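Local coordinates for beta-porphyranase B (Bacteroides plebeius, PDB 4AWD), which cleaves the sulfated red-seaweed polysaccharide porphyran at its beta-D-galactose-(1->4)-alpha-L-galactose-6-sulfate linkages, mostly down to disaccharides, at residues 250-255 with 262-267; 82-87 with 121-126. One frame throughout, in Å; residues are numbered along the deposited sequence.

In the fold
Both contacts belong to the beta-rich fold of one GH16 domain, and they illustrate how such a fold joins strands that are close or distant in sequence. Interaction 2 comes first along the chain: it sets the short strand 82-84 parallel to strand 117-126, with 33 residues between its segments. Interaction 1 follows, pairing neighbouring strands 252-257 and 260-265 as an antiparallel hairpin. Their centres lie 28 Å apart on opposite sides of the chain's centre, and their nearest atoms are about 16 Å apart. Interaction 2 adjoins the probable substrate residues W75 and E287; interaction 1 lies about 9 to 10 Å, side chain to side chain, from E181 and E176.

Interaction 1: 250-255 with 262-267; sequences ANTVKF and MYTIKP
M262 enters the pairing through its backbone, its N donating to O of F255 at 2.7 Å, and its side chain then leads off from the opposing strand. The carbonyl of Y263 receives a nearly straight bond from the backbone N of F255 (3.0 Å, 172° at the hydrogen). M262 and Y263 thus stand together opposite F255 as a classic beta bulge. The phenol of Y263 starts from the position between its own N and carbonyl carbon (chi1 54°), which brings CE1 to 3.7 Å from CD2 of F255; the two rings are inclined at 48°. Its hydroxyl is tied to the carbonyl of M203, which fixes the far end of the ring. T264 lies on the other face, where its CG2 comes within 3.9 Å of CG2 of T252, while its OG1 bonds to the hydroxyl of Y261 and the extended chain of K254 runs alongside. Regular pairing is found at I265, whose backbone N and O both bond to V253, and its CD1 rests 3.8 Å from CE2 of F255. K266 bends at chi2 and chi3 to fold back beside T252, so that NZ donates to OG1 at 2.7 Å; that hydroxyl oxygen also bonds to D249. At P267 the strand pairing has ended, yet CD packs 3.3 Å from O of N251, and a water receiving a bond from ND2 of N251 donates to both O of N251 and O of P267, at 2.6 Å from the latter. ND2 of N251 also bonds to the carbonyl of D273. Continued past its last paired residues by the K266-T252 bond and the water bridging N251 and P267, the contact forms an antiparallel beta hairpin, set within the jelly-roll beta-sandwich characteristic of GH16 enzymes.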
loop_
_atom_site.group_PDB
_atom_site.type_symbol
_atom_site.label_atom_id
_atom_site.label_comp_id
_atom_site.label_asym_id
_atom_site.label_seq_id
_atom_site.Cartn_x
_atom_site.Cartn_y
_atom_site.Cartn_z
ATOM N N ALA A 250 -0.827 16.778 -8.400
ATOM C CA ALA A 250 -2.056 16.091 -8.733
ATOM C C ALA A 250 -1.951 15.278 -10.011
ATOM O O ALA A 250 -2.825 14.459 -10.277
ATOM C CB ALA A 250 -3.193 17.066 -8.815
ATOM N N ASN A 251 -0.890 15.477 -10.789
ATOM C CA ASN A 251 -0.716 14.746 -12.056
ATOM C C ASN A 251 0.496 13.803 -12.125
ATOM O O ASN A 251 0.758 13.208 -13.180
ATOM C CB ASN A 251 -0.647 15.718 -13.234
ATOM C CG ASN A 251 -1.917 16.509 -13.403
ATOM O OD1 ASN A 251 -2.041 17.606 -12.871
ATOM N ND2 ASN A 251 -2.881 15.954 -14.133
ATOM N N THR A 252 1.232 13.660 -11.024
ATOM C CA THR A 252 2.584 13.092 -11.109
ATOM C C THR A 252 3.051 12.413 -9.836
ATOM O O THR A 252 3.110 13.024 -8.774
ATOM C CB THR A 252 3.594 14.193 -11.467
ATOM O OG1 THR A 252 2.990 15.068 -12.425
ATOM C CG2 THR A 252 4.893 13.604 -12.036
ATOM N N VAL A 253 3.394 11.143 -9.961
ATOM C CA VAL A 253 3.938 10.369 -8.857
ATOM C C VAL A 253 5.175 9.647 -9.376
ATOM O O VAL A 253 5.174 9.163 -10.501
ATOM C CB VAL A 253 2.915 9.356 -8.310
ATOM C CG1 VAL A 253 3.420 8.789 -7.018
ATOM C CG2 VAL A 253 1.555 10.025 -8.057
ATOM N N LYS A 254 6.239 9.618 -8.573
ATOM C CA LYS A 254 7.534 9.063 -9.004
ATOM C C LYS A 254 8.050 8.027 -8.003
ATOM O O LYS A 254 8.106 8.292 -6.803
ATOM C CB LYS A 254 8.570 10.180 -9.177
ATOM C CG LYS A 254 8.142 11.288 -10.140
ATOM C CD LYS A 254 9.272 12.293 -10.475
ATOM C CE LYS A 254 8.825 13.249 -11.589
ATOM N NZ LYS A 254 9.829 14.338 -11.933
ATOM N N PHE A 255 8.470 6.867 -8.499
ATOM C CA PHE A 255 8.778 5.742 -7.612
ATOM C C PHE A 255 10.260 5.421 -7.447
ATOM O O PHE A 255 11.044 5.509 -8.397
ATOM C CB PHE A 255 7.977 4.505 -8.027
ATOM C CG PHE A 255 6.502 4.740 -8.028
ATOM C CD1 PHE A 255 5.776 4.622 -6.856
ATOM C CD2 PHE A 255 5.847 5.133 -9.200
ATOM C CE1 PHE A 255 4.401 4.872 -6.838
ATOM C CE2 PHE A 255 4.474 5.376 -9.196
ATOM C CZ PHE A 255 3.744 5.241 -8.008
ATOM N N MET A 262 12.919 4.940 -10.305
ATOM C CA MET A 262 12.523 3.809 -11.142
ATOM C C MET A 262 11.698 4.218 -12.367
ATOM O O MET A 262 12.062 3.876 -13.486
ATOM C CB MET A 262 11.807 2.747 -10.314
ATOM C CG MET A 262 12.670 2.219 -9.175
ATOM S SD MET A 262 14.001 1.163 -9.785
ATOM C CE MET A 262 13.133 -0.399 -9.983
ATOM N N TYR A 263 10.614 4.962 -12.149
ATOM C CA TYR A 263 9.762 5.469 -13.219
ATOM C C TYR A 263 8.675 6.379 -12.650
ATOM O O TYR A 263 8.504 6.493 -11.434
ATOM C CB TYR A 263 9.123 4.323 -14.036
ATOM C CG TYR A 263 8.368 3.332 -13.179
ATOM C CD1 TYR A 263 7.060 3.599 -12.763
ATOM C CD2 TYR A 263 8.962 2.132 -12.770
ATOM C CE1 TYR A 263 6.356 2.698 -11.961
ATOM C CE2 TYR A 263 8.267 1.229 -11.971
ATOM C CZ TYR A 263 6.963 1.527 -11.569
ATOM O OH TYR A 263 6.271 0.650 -10.778
ATOM N N THR A 264 7.937 7.010 -13.557
ATOM C CA THR A 264 6.849 7.917 -13.237
ATOM C C THR A 264 5.512 7.321 -13.654
ATOM O O THR A 264 5.427 6.572 -14.642
ATOM C CB THR A 264 7.042 9.230 -13.999
ATOM O OG1 THR A 264 8.292 9.816 -13.617
ATOM C CG2 THR A 264 5.933 10.211 -13.703
ATOM N N ILE A 265 4.462 7.647 -12.906
ATOM C CA ILE A 265 3.126 7.450 -13.423
ATOM C C ILE A 265 2.364 8.759 -13.359
ATOM O O ILE A 265 2.253 9.366 -12.293
ATOM C CB ILE A 265 2.344 6.327 -12.691
ATOM C CG1 ILE A 265 3.090 4.988 -12.785
ATOM C CG2 ILE A 265 0.935 6.212 -13.260
ATOM C CD1 ILE A 265 2.417 3.838 -12.044
ATOM N N LYS A 266 1.856 9.201 -14.505
ATOM C CA LYS A 266 0.890 10.286 -14.536
ATOM C C LYS A 266 -0.489 9.647 -14.441
ATOM O O LYS A 266 -0.913 8.982 -15.385
ATOM C CB LYS A 266 1.014 11.100 -15.830
ATOM C CG LYS A 266 2.453 11.482 -16.245
ATOM C CD LYS A 266 3.053 12.611 -15.424
ATOM C CE LYS A 266 2.816 13.980 -16.065
ATOM N NZ LYS A 266 3.116 15.112 -15.102
ATOM N N PRO A 267 -1.191 9.811 -13.297
ATOM C CA PRO A 267 -2.513 9.180 -13.188
ATOM C C PRO A 267 -3.463 9.776 -14.221
ATOM O O PRO A 267 -3.279 10.931 -14.643
ATOM C CB PRO A 267 -2.966 9.521 -11.760
ATOM C CG PRO A 267 -1.733 9.888 -11.027
ATOM C CD PRO A 267 -0.831 10.528 -12.058
HETATM O O HOH W 1 -1.758 13.030 -14.800
#

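Interaction 2: 82-87 with 121-126; sequences ATFKAE and GGAVAS
The backbone of G121 meets strand 82-84 in parallel register opposite F84, its N donating to O of T83 at 2.7 Å and its O accepting from N of K85 at 2.9 Å. F84 is thus straddled by the two bonds, each fairly straight at the hydrogen (164° and 162°), and its own CA makes a CA-H...O contact of 3.2 Å with O of G121. With no side chain at G121, backbone atoms alone approach F84 here: the carbonyl carbon of G121 lies at the rim of the phenyl ring, near its plane, and O of G122 is 3.7 Å from CD1. The main side-chain meeting follows one residue later. The methyl of A123 sits over one face of the F84 ring, with CB 3.5 Å from CG and 3.7 Å from the ring centroid, a CH-pi contact displaced toward CG of F84. A chi1 of -39° carries the ring over toward A123, and chi2 sets which way its face turns. T83 and K85 point away from the opposing segment, and their polar ends are held elsewhere, T83 OG1 by the backbone N of G78 and K85 NZ by a salt bridge to E107. Beyond A123 the segments diverge, which keeps the contact short; the residues that meet are nearly all buried. W75, a probable substrate-binding residue, meets the F84 ring edge-to-face, and E287, assigned the same role by similarity, is close by, which places the phenyl group next to what is probably the substrate-binding surface. Strand 117-126 continues from here between strand 281-285, against which F84 also packs through V285, and strand 68-69, both antiparallel to it, while 82-84 is its parallel neighbour.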
loop_
_atom_site.group_PDB
_atom_site.type_symbol
_atom_site.label_atom_id
_atom_site.label_comp_id
_atom_site.label_asym_id
_atom_site.label_seq_id
_atom_site.Cartn_x
_atom_site.Cartn_y
_atom_site.Cartn_z
ATOM N N ALA A 82 -8.773 -14.647 2.589
ATOM C CA ALA A 82 -8.120 -14.009 3.750
ATOM C C ALA A 82 -8.777 -12.703 4.152
ATOM O O ALA A 82 -9.141 -11.885 3.315
ATOM C CB ALA A 82 -6.629 -13.783 3.510
ATOM N N THR A 83 -8.898 -12.491 5.447
ATOM C CA THR A 83 -9.304 -11.191 5.925
ATOM C C THR A 83 -8.202 -10.600 6.824
ATOM O O THR A 83 -7.030 -11.000 6.711
ATOM C CB THR A 83 -10.721 -11.230 6.554
ATOM O OG1 THR A 83 -11.093 -9.909 6.967
ATOM C CG2 THR A 83 -10.802 -12.207 7.715
ATOM N N PHE A 84 -8.560 -9.659 7.697
ATOM C CA PHE A 84 -7.567 -8.949 8.510
ATOM C C PHE A 84 -7.929 -8.989 9.990
ATOM O O PHE A 84 -9.071 -8.775 10.358
ATOM C CB PHE A 84 -7.439 -7.493 8.060
ATOM C CG PHE A 84 -7.498 -7.297 6.543
ATOM C CD1 PHE A 84 -6.437 -7.707 5.727
ATOM C CD2 PHE A 84 -8.576 -6.630 5.955
ATOM C CE1 PHE A 84 -6.485 -7.506 4.339
ATOM C CE2 PHE A 84 -8.662 -6.445 4.597
ATOM C CZ PHE A 84 -7.605 -6.867 3.770
ATOM N N LYS A 85 -6.952 -9.262 10.841
ATOM C CA LYS A 85 -7.198 -9.213 12.265
ATOM C C LYS A 85 -6.160 -8.352 12.967
ATOM O O LYS A 85 -4.986 -8.349 12.601
ATOM C CB LYS A 85 -7.214 -10.619 12.845
ATOM C CG LYS A 85 -8.290 -11.514 12.279
ATOM C CD LYS A 85 -9.664 -11.081 12.757
ATOM C CE LYS A 85 -10.699 -12.083 12.329
ATOM N NZ LYS A 85 -12.021 -11.492 12.083
ATOM N N ALA A 86 -6.609 -7.635 13.987
ATOM C CA ALA A 86 -5.724 -6.823 14.818
ATOM C C ALA A 86 -4.622 -7.654 15.470
ATOM O O ALA A 86 -3.481 -7.201 15.564
ATOM C CB ALA A 86 -6.530 -6.053 15.888
ATOM N N GLU A 87 -4.962 -8.867 15.899
ATOM C CA GLU A 87 -4.011 -9.765 16.566
ATOM C C GLU A 87 -2.826 -10.171 15.688
ATOM O O GLU A 87 -1.818 -10.659 16.215
ATOM C CB GLU A 87 -4.717 -11.039 17.083
ATOM C CG GLU A 87 -5.820 -10.801 18.106
ATOM C CD GLU A 87 -7.078 -10.188 17.483
ATOM O OE1 GLU A 87 -7.339 -10.406 16.276
ATOM O OE2 GLU A 87 -7.802 -9.466 18.196
ATOM N N GLY A 121 -4.822 -12.158 7.669
ATOM C CA GLY A 121 -3.688 -11.239 7.508
ATOM C C GLY A 121 -3.858 -9.983 8.342
ATOM O O GLY A 121 -4.605 -9.970 9.321
ATOM N N GLY A 122 -3.172 -8.918 7.936
ATOM C CA GLY A 122 -3.237 -7.629 8.620
ATOM C C GLY A 122 -3.516 -6.478 7.674
ATOM O O GLY A 122 -3.059 -6.473 6.541
ATOM N N ALA A 123 -4.292 -5.511 8.147
ATOM C CA ALA A 123 -4.505 -4.261 7.437
ATOM C C ALA A 123 -4.375 -3.107 8.414
ATOM O O ALA A 123 -5.277 -2.880 9.248
ATOM C CB ALA A 123 -5.866 -4.236 6.787
ATOM N N VAL A 124 -3.251 -2.393 8.313
ATOM C CA VAL A 124 -2.983 -1.190 9.131
ATOM C C VAL A 124 -3.339 0.095 8.367
ATOM O O VAL A 124 -2.990 0.247 7.204
ATOM C CB VAL A 124 -1.495 -1.137 9.561
ATOM C CG1 VAL A 124 -1.215 0.072 10.407
ATOM C CG2 VAL A 124 -1.121 -2.376 10.328
ATOM N N ALA A 125 -4.022 1.019 9.030
ATOM C CA ALA A 125 -4.324 2.325 8.450
ATOM C C ALA A 125 -3.855 3.422 9.382
ATOM O O ALA A 125 -4.065 3.341 10.600
ATOM C CB ALA A 125 -5.823 2.469 8.186
ATOM N N SER A 126 -3.217 4.447 8.836
ATOM C CA SER A 126 -2.959 5.644 9.637
ATOM C C SER A 126 -4.282 6.239 10.130
ATOM O O SER A 126 -5.324 6.147 9.464
ATOM C CB SER A 126 -2.122 6.683 8.870
ATOM O OG SER A 126 -2.700 7.033 7.609
#